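Side-chain contacts in protease (Helicobacter pylori, PDB 5EUF), which probably acts as a zinc-dependent M16-family peptidase and virulence factor that cleaves the cytoplasmic domain of human junctional adhesion molecule A: residues 94-99 with 364-369; 29-34 with 100-105; 147-152 with 240-245; 153-158 with 255-260. All coordinates share one frame; numbering follows the deposited sequence.

The four contacts form two pairs on opposite sides of the chain's centre. Contacts 1 and 2 lie about 8 Å apart, centre to centre, on neighbouring strands 30-37 and 91-98 of the six-stranded sheet. Contacts 3 and 4, with centres about 15 Å apart, share helix 142-154 and the five-stranded sheet; both touch the second subunit. Between the pairs the centres are 33 to 42 Å apart. Within each pair the segments alternate along the chain. Contact 2 closes before contacts 3 and 4 open, whereas contact 1 spans both, with helix 365-376 returning to the first sheet. Late parts of the chain thus complete the first sheet's surroundings, and helix 142-154 covers the second sheet near the dimer interface.

Contact 1 (94-99 with 364-369); sequences FIKTSE and SSSDVA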
loop_
_atom_site.group_PDB
_atom_site.type_symbol
_atom_site.label_atom_id
_atom_site.label_comp_id
_atom_site.label_asym_id
_atom_site.label_seq_id
_atom_site.Cartn_x
_atom_site.Cartn_y
_atom_site.Cartn_z
ATOM N N PHE B 94 12.541 22.931 16.331
ATOM C CA PHE B 94 13.617 23.540 17.111
ATOM C C PHE B 94 13.742 25.049 16.910
ATOM O O PHE B 94 13.476 25.572 15.827
ATOM C CB PHE B 94 14.960 22.865 16.798
ATOM C CG PHE B 94 15.401 23.010 15.368
ATOM C CD1 PHE B 94 16.165 24.098 14.968
ATOM C CD2 PHE B 94 15.069 22.048 14.426
ATOM C CE1 PHE B 94 16.571 24.231 13.654
ATOM C CE2 PHE B 94 15.475 22.173 13.112
ATOM C CZ PHE B 94 16.227 23.266 12.726
ATOM N N ILE B 95 14.159 25.734 17.971
ATOM C CA ILE B 95 14.427 27.167 17.926
ATOM C C ILE B 95 15.911 27.443 18.141
ATOM O O ILE B 95 16.507 26.956 19.103
ATOM C CB ILE B 95 13.618 27.938 18.994
ATOM C CG1 ILE B 95 12.118 27.847 18.712
ATOM C CG2 ILE B 95 14.046 29.394 19.042
ATOM C CD1 ILE B 95 11.269 28.584 19.726
ATOM N N LYS B 96 16.505 28.219 17.238
ATOM C CA LYS B 96 17.887 28.660 17.387
ATOM C C LYS B 96 17.939 30.036 18.034
ATOM O O LYS B 96 17.488 31.017 17.446
ATOM C CB LYS B 96 18.594 28.699 16.032
ATOM C CG LYS B 96 19.071 27.352 15.534
ATOM C CD LYS B 96 20.189 26.823 16.409
ATOM C CE LYS B 96 21.390 27.751 16.391
ATOM N NZ LYS B 96 22.504 27.206 17.210
ATOM N N THR B 97 18.489 30.113 19.241
ATOM C CA THR B 97 18.580 31.392 19.936
ATOM C C THR B 97 19.653 31.374 21.023
ATOM O O THR B 97 20.571 30.553 20.989
ATOM C CB THR B 97 17.221 31.785 20.556
ATOM O OG1 THR B 97 17.366 32.999 21.303
ATOM C CG2 THR B 97 16.707 30.681 21.469
ATOM N N SER B 98 19.541 32.294 21.977
ATOM C CA SER B 98 20.461 32.339 23.106
ATOM C C SER B 98 19.771 31.840 24.371
ATOM O O SER B 98 18.572 31.566 24.360
ATOM C CB SER B 98 20.996 33.756 23.313
ATOM O OG SER B 98 19.940 34.664 23.560
ATOM N N GLU B 99 20.528 31.726 25.459
ATOM C CA GLU B 99 19.983 31.193 26.706
ATOM C C GLU B 99 19.010 32.179 27.343
ATOM O O GLU B 99 18.181 31.800 28.172
ATOM C CB GLU B 99 21.108 30.844 27.687
ATOM C CG GLU B 99 21.710 32.035 28.424
ATOM C CD GLU B 99 21.030 32.309 29.753
ATOM O OE1 GLU B 99 20.269 31.434 30.222
ATOM O OE2 GLU B 99 21.252 33.398 30.324
ATOM N N SER B 364 29.150 23.039 17.396
ATOM C CA SER B 364 27.848 23.598 17.044
ATOM C C SER B 364 26.702 22.881 17.746
ATOM O O SER B 364 26.528 21.668 17.601
ATOM C CB SER B 364 27.634 23.545 15.531
ATOM O OG SER B 364 26.351 24.039 15.184
ATOM N N SER B 365 25.910 23.644 18.494
ATOM C CA SER B 365 24.770 23.097 19.217
ATOM C C SER B 365 23.721 22.531 18.264
ATOM O O SER B 365 22.981 21.615 18.621
ATOM C CB SER B 365 24.146 24.169 20.110
ATOM O OG SER B 365 23.800 25.318 19.358
ATOM N N SER B 366 23.663 23.077 17.053
ATOM C CA SER B 366 22.733 22.593 16.036
ATOM C C SER B 366 23.099 21.188 15.578
ATOM O O SER B 366 22.227 20.347 15.359
ATOM C CB SER B 366 22.708 23.536 14.831
ATOM O OG SER B 366 22.429 24.866 15.228
ATOM N N ASP B 367 24.397 20.946 15.428
ATOM C CA ASP B 367 24.887 19.650 14.979
ATOM C C ASP B 367 24.707 18.596 16.063
ATOM O O ASP B 367 24.267 17.478 15.788
ATOM C CB ASP B 367 26.357 19.745 14.567
ATOM C CG ASP B 367 26.563 20.601 13.329
ATOM O OD1 ASP B 367 25.672 20.613 12.455
ATOM O OD2 ASP B 367 27.621 21.261 13.228
ATOM N N VAL B 368 25.044 18.962 17.297
ATOM C CA VAL B 368 24.929 18.049 18.430
ATOM C C VAL B 368 23.475 17.652 18.670
ATOM O O VAL B 368 23.173 16.486 18.938
ATOM C CB VAL B 368 25.510 18.671 19.713
ATOM C CG1 VAL B 368 25.316 17.740 20.898
ATOM C CG2 VAL B 368 26.983 18.984 19.523
ATOM N N ALA B 369 22.579 18.627 18.561
ATOM C CA ALA B 369 21.153 18.376 18.727
ATOM C C ALA B 369 20.661 17.364 17.696
ATOM O O ALA B 369 19.977 16.402 18.041
ATOM C CB ALA B 369 20.368 19.672 18.616
#
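K96, on strand 91-98 of the six-stranded mixed sheet in this M16 peptidase, reaches the serines that open helix 365-376. The N-terminus of the helix faces the sheet and is met by this one lysine, whose long side chain bridges the gap of 7.9 Å between K96 CA and S366 CA. The helix starts behind S364, its N-cap, whose OG accepts a weak capping bond from S366 N while its carbonyl oxygen takes up the amide of V368. S365 comes next and turns its CB toward the strand. Its OG sits between the backbone N and the carbonyl carbon (chi1 55°) and lies 3.1 Å from K96 NZ; the same residue also leans on V197 of strand 192-198. S366 carries the main polar link, since its hydroxyl is bonded to the lysine and has a further, weak hydrogen bond to E32 OE2 on strand 30-37. Lysine, serine and glutamate thus form a short polar chain from the strands to the helix. E32 also pairs with R92, but its negative charge may still help to offset the placing of an ammonium group at the positive end of a helix. Further on, A369 also packs on V197. K96 arrives by folding over at chi2 and chi3, bends that bring NZ to S366 OG, where it donates a hydrogen bond of 3.1 Å.

Contact 2 (29-34 with 100-105); sequences GVIEVD and ANLDKS
I31 and V33, two residues apart on strand 30-37, turn their side chains toward L102 and S105 in the first turn of helix 102-113. The helix packs here on one face of the six-stranded mixed sheet, and the four residues that touch are all buried. The tight part gathers round the leucine. I31 extends through chi2 of 172° and sets CD1 3.7 Å from L102 CB, while L102 CD1 rests 3.7 Å from V33 CG2; both aliphatic side chains cross that of L102 at about a right angle. Three residues further along the helix, S105 meets V33 through CB, 3.9 Å from V33 CG2, while S105 OG turns back along the helix and donates to N101 O at 2.6 Å. S105 N reaches the same oxygen from the other face of its plane, so N101 O takes two donors, and one of these bonds gives the hydroxyl beside the apolar patch its partner. In contrast, A100 and V30 are exposed. D103 and K104 are partly exposed and do not touch the strand; D103 packs on L208 and H212 of helix 202-213. E32 points away and pairs with R92, which also binds D34. Around the contact, V200 lies against both I31 and L102, and L208 reaches L102. Strand 30-37 itself runs between strands 91-98 and 192-198, with helix 365-376 against its other face.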
loop_
_atom_site.group_PDB
_atom_site.type_symbol
_atom_site.label_atom_id
_atom_site.label_comp_id
_atom_site.label_asym_id
_atom_site.label_seq_id
_atom_site.Cartn_x
_atom_site.Cartn_y
_atom_site.Cartn_z
ATOM N N GLY B 29 26.466 31.610 24.976
ATOM C CA GLY B 29 25.158 32.180 24.725
ATOM C C GLY B 29 24.278 31.306 23.856
ATOM O O GLY B 29 23.116 31.083 24.178
ATOM N N VAL B 30 24.840 30.801 22.764
ATOM C CA VAL B 30 24.073 30.080 21.755
ATOM C C VAL B 30 23.511 28.748 22.254
ATOM O O VAL B 30 24.242 27.910 22.782
ATOM C CB VAL B 30 24.934 29.817 20.505
ATOM C CG1 VAL B 30 24.108 29.148 19.417
ATOM C CG2 VAL B 30 25.533 31.118 20.000
ATOM N N ILE B 31 22.202 28.564 22.092
ATOM C CA ILE B 31 21.553 27.295 22.413
ATOM C C ILE B 31 20.560 26.895 21.330
ATOM O O ILE B 31 20.243 27.683 20.439
ATOM C CB ILE B 31 20.792 27.342 23.757
ATOM C CG1 ILE B 31 19.569 28.255 23.642
ATOM C CG2 ILE B 31 21.708 27.767 24.897
ATOM C CD1 ILE B 31 18.668 28.213 24.847
ATOM N N GLU B 32 20.069 25.664 21.417
ATOM C CA GLU B 32 18.973 25.222 20.563
ATOM C C GLU B 32 17.923 24.484 21.385
ATOM O O GLU B 32 18.246 23.576 22.153
ATOM C CB GLU B 32 19.477 24.327 19.430
ATOM C CG GLU B 32 18.356 23.849 18.517
ATOM C CD GLU B 32 18.856 23.120 17.289
ATOM O OE1 GLU B 32 18.346 22.017 17.004
ATOM O OE2 GLU B 32 19.748 23.654 16.600
ATOM N N VAL B 33 16.665 24.883 21.219
ATOM C CA VAL B 33 15.565 24.278 21.961
ATOM C C VAL B 33 14.776 23.323 21.076
ATOM O O VAL B 33 14.063 23.755 20.175
ATOM C CB VAL B 33 14.613 25.349 22.526
ATOM C CG1 VAL B 33 13.563 24.705 23.409
ATOM C CG2 VAL B 33 15.396 26.392 23.301
ATOM N N ASP B 34 14.897 22.026 21.342
ATOM C CA ASP B 34 14.242 21.012 20.521
ATOM C C ASP B 34 13.009 20.401 21.175
ATOM O O ASP B 34 12.995 20.128 22.377
ATOM C CB ASP B 34 15.223 19.889 20.176
ATOM C CG ASP B 34 16.181 20.270 19.077
ATOM O OD1 ASP B 34 17.137 21.021 19.357
ATOM O OD2 ASP B 34 15.982 19.812 17.932
ATOM N N ALA B 100 19.114 33.444 26.950
ATOM C CA ALA B 100 18.219 34.474 27.458
ATOM C C ALA B 100 16.796 34.246 26.959
ATOM O O ALA B 100 15.831 34.676 27.590
ATOM C CB ALA B 100 18.711 35.854 27.052
ATOM N N ASN B 101 16.672 33.562 25.826
ATOM C CA ASN B 101 15.365 33.281 25.244
ATOM C C ASN B 101 14.947 31.827 25.422
ATOM O O ASN B 101 14.009 31.360 24.777
ATOM C CB ASN B 101 15.356 33.649 23.760
ATOM C CG ASN B 101 15.540 35.134 23.531
ATOM O OD1 ASN B 101 16.420 35.554 22.781
ATOM N ND2 ASN B 101 14.712 35.939 24.183
ATOM N N LEU B 102 15.645 31.116 26.300
ATOM C CA LEU B 102 15.295 29.735 26.613
ATOM C C LEU B 102 13.901 29.644 27.220
ATOM O O LEU B 102 13.115 28.766 26.866
ATOM C CB LEU B 102 16.316 29.123 27.571
ATOM C CG LEU B 102 15.935 27.736 28.091
ATOM C CD1 LEU B 102 15.918 26.722 26.958
ATOM C CD2 LEU B 102 16.872 27.296 29.202
ATOM N N ASP B 103 13.603 30.562 28.134
ATOM C CA ASP B 103 12.328 30.554 28.843
ATOM C C ASP B 103 11.154 30.809 27.904
ATOM O O ASP B 103 10.154 30.093 27.942
ATOM C CB ASP B 103 12.334 31.593 29.962
ATOM C CG ASP B 103 11.140 31.459 30.884
ATOM O OD1 ASP B 103 11.197 30.617 31.803
ATOM O OD2 ASP B 103 10.146 32.191 30.693
ATOM N N LYS B 104 11.277 31.828 27.060
ATOM C CA LYS B 104 10.213 32.161 26.122
ATOM C C LYS B 104 10.038 31.063 25.077
ATOM O O LYS B 104 8.921 30.787 24.640
ATOM C CB LYS B 104 10.497 33.497 25.437
ATOM C CG LYS B 104 9.341 34.022 24.603
ATOM C CD LYS B 104 8.116 34.284 25.465
ATOM C CE LYS B 104 6.968 34.849 24.639
ATOM N NZ LYS B 104 5.738 35.063 25.457
ATOM N N SER B 105 11.146 30.439 24.682
ATOM C CA SER B 105 11.108 29.365 23.693
ATOM C C SER B 105 10.357 28.150 24.226
ATOM O O SER B 105 9.566 27.534 23.511
ATOM C CB SER B 105 12.526 28.966 23.279
ATOM O OG SER B 105 13.182 30.043 22.636
#

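Contact 3 (147-152 with 240-245); sequences YFRFFN and AVVHKD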
loop_
_atom_site.group_PDB
_atom_site.type_symbol
_atom_site.label_atom_id
_atom_site.label_comp_id
_atom_site.label_asym_id
_atom_site.label_seq_id
_atom_site.Cartn_x
_atom_site.Cartn_y
_atom_site.Cartn_z
ATOM N N TYR B 147 11.903 9.583 -5.878
ATOM C CA TYR B 147 11.967 9.274 -4.453
ATOM C C TYR B 147 10.690 8.573 -3.990
ATOM O O TYR B 147 10.737 7.570 -3.274
ATOM C CB TYR B 147 12.192 10.567 -3.661
ATOM C CG TYR B 147 12.619 10.394 -2.221
ATOM C CD1 TYR B 147 13.899 9.957 -1.901
ATOM C CD2 TYR B 147 11.755 10.712 -1.178
ATOM C CE1 TYR B 147 14.295 9.813 -0.582
ATOM C CE2 TYR B 147 12.144 10.574 0.143
ATOM C CZ TYR B 147 13.414 10.125 0.435
ATOM O OH TYR B 147 13.802 9.988 1.747
ATOM N N PHE B 148 9.549 9.102 -4.421
ATOM C CA PHE B 148 8.250 8.567 -4.029
ATOM C C PHE B 148 7.986 7.206 -4.666
ATOM O O PHE B 148 7.645 6.244 -3.975
ATOM C CB PHE B 148 7.143 9.547 -4.406
ATOM C CG PHE B 148 5.825 9.263 -3.745
ATOM C CD1 PHE B 148 5.571 9.710 -2.458
ATOM C CD2 PHE B 148 4.834 8.566 -4.414
ATOM C CE1 PHE B 148 4.356 9.458 -1.848
ATOM C CE2 PHE B 148 3.617 8.311 -3.810
ATOM C CZ PHE B 148 3.376 8.759 -2.527
ATOM N N ARG B 149 8.150 7.129 -5.984
ATOM C CA ARG B 149 7.893 5.893 -6.719
ATOM C C ARG B 149 8.832 4.763 -6.295
ATOM O O ARG B 149 8.499 3.587 -6.450
ATOM C CB ARG B 149 8.013 6.130 -8.228
ATOM C CG ARG B 149 6.939 7.039 -8.817
ATOM C CD ARG B 149 5.555 6.398 -8.791
ATOM N NE ARG B 149 5.465 5.215 -9.645
ATOM C CZ ARG B 149 5.488 3.962 -9.195
ATOM N NH1 ARG B 149 5.593 3.722 -7.896
ATOM N NH2 ARG B 149 5.402 2.948 -10.045
ATOM N N PHE B 150 10.000 5.112 -5.763
ATOM C CA PHE B 150 10.926 4.091 -5.287
ATOM C C PHE B 150 10.352 3.366 -4.080
ATOM O O PHE B 150 10.292 2.135 -4.056
ATOM C CB PHE B 150 12.290 4.690 -4.927
ATOM C CG PHE B 150 13.232 3.700 -4.292
ATOM C CD1 PHE B 150 14.006 2.857 -5.073
ATOM C CD2 PHE B 150 13.334 3.603 -2.910
ATOM C CE1 PHE B 150 14.867 1.939 -4.489
ATOM C CE2 PHE B 150 14.189 2.688 -2.321
ATOM C CZ PHE B 150 14.956 1.855 -3.110
ATOM N N PHE B 151 9.934 4.131 -3.078
ATOM C CA PHE B 151 9.426 3.541 -1.847
ATOM C C PHE B 151 8.120 2.786 -2.084
ATOM O O PHE B 151 7.810 1.837 -1.365
ATOM C CB PHE B 151 9.248 4.616 -0.774
ATOM C CG PHE B 151 10.533 5.015 -0.105
ATOM C CD1 PHE B 151 11.052 4.258 0.933
ATOM C CD2 PHE B 151 11.229 6.140 -0.518
ATOM C CE1 PHE B 151 12.240 4.619 1.550
ATOM C CE2 PHE B 151 12.419 6.507 0.095
ATOM C CZ PHE B 151 12.924 5.745 1.129
ATOM N N ASN B 152 7.365 3.199 -3.098
ATOM C CA ASN B 152 6.189 2.444 -3.523
ATOM C C ASN B 152 6.572 1.040 -3.977
ATOM O O ASN B 152 5.824 0.081 -3.774
ATOM C CB ASN B 152 5.454 3.160 -4.660
ATOM C CG ASN B 152 4.836 4.471 -4.227
ATOM O OD1 ASN B 152 4.585 5.351 -5.052
ATOM N ND2 ASN B 152 4.586 4.610 -2.930
ATOM N N ALA B 240 10.519 -0.855 -11.576
ATOM C CA ALA B 240 9.428 -0.009 -12.028
ATOM C C ALA B 240 9.977 1.101 -12.914
ATOM O O ALA B 240 10.973 1.741 -12.578
ATOM C CB ALA B 240 8.678 0.571 -10.845
ATOM N N VAL B 241 9.336 1.321 -14.055
ATOM C CA VAL B 241 9.730 2.407 -14.939
ATOM C C VAL B 241 8.724 3.542 -14.833
ATOM O O VAL B 241 7.516 3.313 -14.878
ATOM C CB VAL B 241 9.839 1.939 -16.402
ATOM C CG1 VAL B 241 10.048 3.127 -17.327
ATOM C CG2 VAL B 241 10.970 0.934 -16.551
ATOM N N VAL B 242 9.219 4.764 -14.673
ATOM C CA VAL B 242 8.338 5.920 -14.583
ATOM C C VAL B 242 8.565 6.897 -15.735
ATOM O O VAL B 242 9.582 7.586 -15.788
ATOM C CB VAL B 242 8.521 6.661 -13.249
ATOM C CG1 VAL B 242 7.661 7.915 -13.219
ATOM C CG2 VAL B 242 8.176 5.743 -12.088
ATOM N N HIS B 243 7.611 6.939 -16.658
ATOM C CA HIS B 243 7.642 7.909 -17.743
ATOM C C HIS B 243 6.940 9.195 -17.319
ATOM O O HIS B 243 5.758 9.183 -16.975
ATOM C CB HIS B 243 6.989 7.341 -19.005
ATOM C CG HIS B 243 7.843 6.352 -19.736
ATOM N ND1 HIS B 243 8.825 6.732 -20.625
ATOM C CD2 HIS B 243 7.857 4.998 -19.715
ATOM C CE1 HIS B 243 9.411 5.655 -21.117
ATOM N NE2 HIS B 243 8.843 4.589 -20.581
ATOM N N LYS B 244 7.678 10.302 -17.334
ATOM C CA LYS B 244 7.116 11.594 -16.967
ATOM C C LYS B 244 7.372 12.613 -18.070
ATOM O O LYS B 244 8.426 12.597 -18.703
ATOM C CB LYS B 244 7.705 12.082 -15.642
ATOM C CG LYS B 244 6.771 12.984 -14.855
ATOM C CD LYS B 244 5.482 12.252 -14.503
ATOM C CE LYS B 244 4.469 13.182 -13.857
ATOM N NZ LYS B 244 3.194 12.476 -13.545
ATOM N N ASP B 245 6.404 13.494 -18.302
ATOM C CA ASP B 245 6.512 14.479 -19.372
ATOM C C ASP B 245 7.493 15.594 -19.024
ATOM O O ASP B 245 8.284 16.020 -19.867
ATOM C CB ASP B 245 5.140 15.077 -19.691
ATOM C CG ASP B 245 4.214 14.083 -20.362
ATOM O OD1 ASP B 245 4.319 12.874 -20.061
ATOM O OD2 ASP B 245 3.383 14.510 -21.190
#
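R149 of helix 142-154 lies against A240 and V242 on strand 238-243, the outermost strand, within this chain, of the five-stranded mixed sheet. Contacts across the segments are van der Waals: the arginine chain and guanidinium lie against methyl groups. A240 and V242 both direct CB toward the helix, as alternate residues of a strand do, while V241 between them points away. V242 CG2 fits into the bend of the arginine chain, 3.7 Å from both R149 CG and R149 NE, and A240 CB comes within 4.1 Å of R149 NH2. Bends at chi2 (-68°) and chi3 (-65°) fold the arginine back round this valine methyl, its guanidinium standing obliquely to both apolar partners. Across the segments no hydrogen bond forms. Charged interactions come instead from the second subunit: D235 of that chain makes a long, weak ion pair with R149 NE, and R238 of that chain brings a like charge close to R149 NH2. The carboxylate may partly compensate for this pairing of arginines. Backbone bonding joins V242 to F416 and K418 on strand 412-418, and A240 pairs antiparallel with a strand of the neighbouring subunit, so that the sheet continues through the dimer. Within the helix the polar part is modest: N152 CB touches the guanidinium edge in its plane, and R149 NH1 gives N152 OD1 a weak hydrogen bond of 3.4 Å.

Contact 4 (153-158 with 255-260); sequences TAYVYH and GYKVPA
K257 bends at chi2 (-66°) and again at chi4 (54°), curving its end off strand 251-258 toward A154 and Y155 at the C-terminal end of helix 142-154. Y155 holds its CG beside the backbone N (chi1 -64°) and presents a ring face to the lysine. K257 CE lies over that face, offset toward the rim, 3.8 Å from Y155 CE1; K257 CE is 4.0 Å from the Y155 ring centroid, a CH-pi contact. The ammonium group shares the same face in a cation-pi contact, K257 NZ standing 4.8 Å from the Y155 ring centroid. From there K257 NZ donates a 2.8 Å hydrogen bond to A154 O, tilted from the carbonyl plane. A second acceptor, Q234 OE1, also binds this nitrogen, and Y155 OH is bonded to E308 O, which ties the far end of the ring to the segment before strand 309-317. The contact joins the end of helix 142-154 to strand 251-258; the side chain of Y155 is about 14 Å from a bound zinc ion. Two oxygens and an aromatic face meet the ammonium group of a buried lysine, and the negative end of the helix would probably help to stabilise its charge.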
loop_
_atom_site.group_PDB
_atom_site.type_symbol
_atom_site.label_atom_id
_atom_site.label_comp_id
_atom_site.label_asym_id
_atom_site.label_seq_id
_atom_site.Cartn_x
_atom_site.Cartn_y
_atom_site.Cartn_z
ATOM N N THR B 153 7.744 0.932 -4.596
ATOM C CA THR B 153 8.207 -0.328 -5.161
ATOM C C THR B 153 8.933 -1.181 -4.124
ATOM O O THR B 153 8.660 -2.375 -3.991
ATOM C CB THR B 153 9.148 -0.087 -6.360
ATOM O OG1 THR B 153 8.558 0.868 -7.249
ATOM C CG2 THR B 153 9.410 -1.383 -7.111
ATOM N N ALA B 154 9.853 -0.558 -3.395
ATOM C CA ALA B 154 10.700 -1.264 -2.439
ATOM C C ALA B 154 9.899 -1.847 -1.279
ATOM O O ALA B 154 10.196 -2.941 -0.800
ATOM C CB ALA B 154 11.784 -0.332 -1.914
ATOM N N TYR B 155 8.894 -1.103 -0.828
ATOM C CA TYR B 155 8.025 -1.551 0.255
ATOM C C TYR B 155 6.604 -1.764 -0.255
ATOM O O TYR B 155 6.104 -0.992 -1.076
ATOM C CB TYR B 155 8.017 -0.544 1.405
ATOM C CG TYR B 155 9.347 -0.358 2.104
ATOM C CD1 TYR B 155 9.723 -1.180 3.162
ATOM C CD2 TYR B 155 10.217 0.657 1.724
ATOM C CE1 TYR B 155 10.928 -1.007 3.814
ATOM C CE2 TYR B 155 11.428 0.839 2.371
ATOM C CZ TYR B 155 11.776 0.005 3.415
ATOM O OH TYR B 155 12.980 0.184 4.060
ATOM N N VAL B 156 5.953 -2.806 0.242
ATOM C CA VAL B 156 4.630 -3.179 -0.239
ATOM C C VAL B 156 3.586 -3.053 0.866
ATOM O O VAL B 156 2.437 -2.685 0.619
ATOM C CB VAL B 156 4.634 -4.623 -0.782
ATOM C CG1 VAL B 156 3.246 -5.036 -1.238
ATOM C CG2 VAL B 156 5.631 -4.751 -1.922
ATOM N N TYR B 157 4.004 -3.334 2.093
ATOM C CA TYR B 157 3.072 -3.461 3.198
ATOM C C TYR B 157 3.348 -2.442 4.299
ATOM O O TYR B 157 2.436 -1.761 4.771
ATOM C CB TYR B 157 3.136 -4.887 3.750
ATOM C CG TYR B 157 2.165 -5.173 4.865
ATOM C CD1 TYR B 157 0.851 -4.730 4.799
ATOM C CD2 TYR B 157 2.555 -5.906 5.975
ATOM C CE1 TYR B 157 -0.041 -4.994 5.815
ATOM C CE2 TYR B 157 1.670 -6.183 6.992
ATOM C CZ TYR B 157 0.374 -5.724 6.910
ATOM O OH TYR B 157 -0.510 -5.993 7.929
ATOM N N HIS B 158 4.610 -2.342 4.702
ATOM C CA HIS B 158 5.023 -1.401 5.738
ATOM C C HIS B 158 4.759 0.039 5.292
ATOM O O HIS B 158 4.841 0.342 4.102
ATOM C CB HIS B 158 6.503 -1.608 6.066
ATOM C CG HIS B 158 6.982 -0.831 7.250
ATOM N ND1 HIS B 158 7.614 0.388 7.134
ATOM C CD2 HIS B 158 6.928 -1.104 8.575
ATOM C CE1 HIS B 158 7.925 0.835 8.337
ATOM N NE2 HIS B 158 7.520 -0.052 9.229
ATOM N N GLY B 255 18.098 0.710 -4.834
ATOM C CA GLY B 255 18.110 0.560 -3.393
ATOM C C GLY B 255 18.173 -0.882 -2.943
ATOM O O GLY B 255 17.581 -1.767 -3.560
ATOM N N TYR B 256 18.902 -1.115 -1.859
ATOM C CA TYR B 256 19.017 -2.443 -1.277
ATOM C C TYR B 256 18.459 -2.438 0.140
ATOM O O TYR B 256 18.722 -1.514 0.911
ATOM C CB TYR B 256 20.477 -2.907 -1.280
ATOM C CG TYR B 256 21.034 -3.185 -2.660
ATOM C CD1 TYR B 256 21.644 -2.182 -3.404
ATOM C CD2 TYR B 256 20.949 -4.454 -3.220
ATOM C CE1 TYR B 256 22.155 -2.436 -4.668
ATOM C CE2 TYR B 256 21.459 -4.719 -4.479
ATOM C CZ TYR B 256 22.059 -3.708 -5.199
ATOM O OH TYR B 256 22.563 -3.975 -6.453
ATOM N N LYS B 257 17.680 -3.463 0.476
ATOM C CA LYS B 257 17.121 -3.586 1.817
ATOM C C LYS B 257 18.229 -3.701 2.851
ATOM O O LYS B 257 19.299 -4.245 2.580
ATOM C CB LYS B 257 16.181 -4.790 1.912
ATOM C CG LYS B 257 14.821 -4.560 1.275
ATOM C CD LYS B 257 14.016 -3.506 2.025
ATOM C CE LYS B 257 12.735 -3.163 1.277
ATOM N NZ LYS B 257 11.909 -4.367 0.973
ATOM N N VAL B 258 17.959 -3.188 4.043
ATOM C CA VAL B 258 18.988 -3.041 5.057
ATOM C C VAL B 258 18.341 -3.118 6.441
ATOM O O VAL B 258 17.173 -2.752 6.596
ATOM C CB VAL B 258 19.758 -1.710 4.839
ATOM C CG1 VAL B 258 19.828 -0.869 6.106
ATOM C CG2 VAL B 258 21.141 -1.990 4.270
ATOM N N PRO B 259 19.081 -3.629 7.443
ATOM C CA PRO B 259 18.559 -3.816 8.805
ATOM C C PRO B 259 17.965 -2.554 9.425
ATOM O O PRO B 259 18.164 -1.452 8.912
ATOM C CB PRO B 259 19.795 -4.259 9.591
ATOM C CG PRO B 259 20.668 -4.898 8.583
ATOM C CD PRO B 259 20.467 -4.111 7.321
ATOM N N ALA B 260 17.247 -2.725 10.530
ATOM C CA ALA B 260 16.626 -1.606 11.232
ATOM C C ALA B 260 17.661 -0.705 11.920
ATOM O O ALA B 260 18.852 -1.018 11.953
ATOM C CB ALA B 260 15.616 -2.121 12.242
#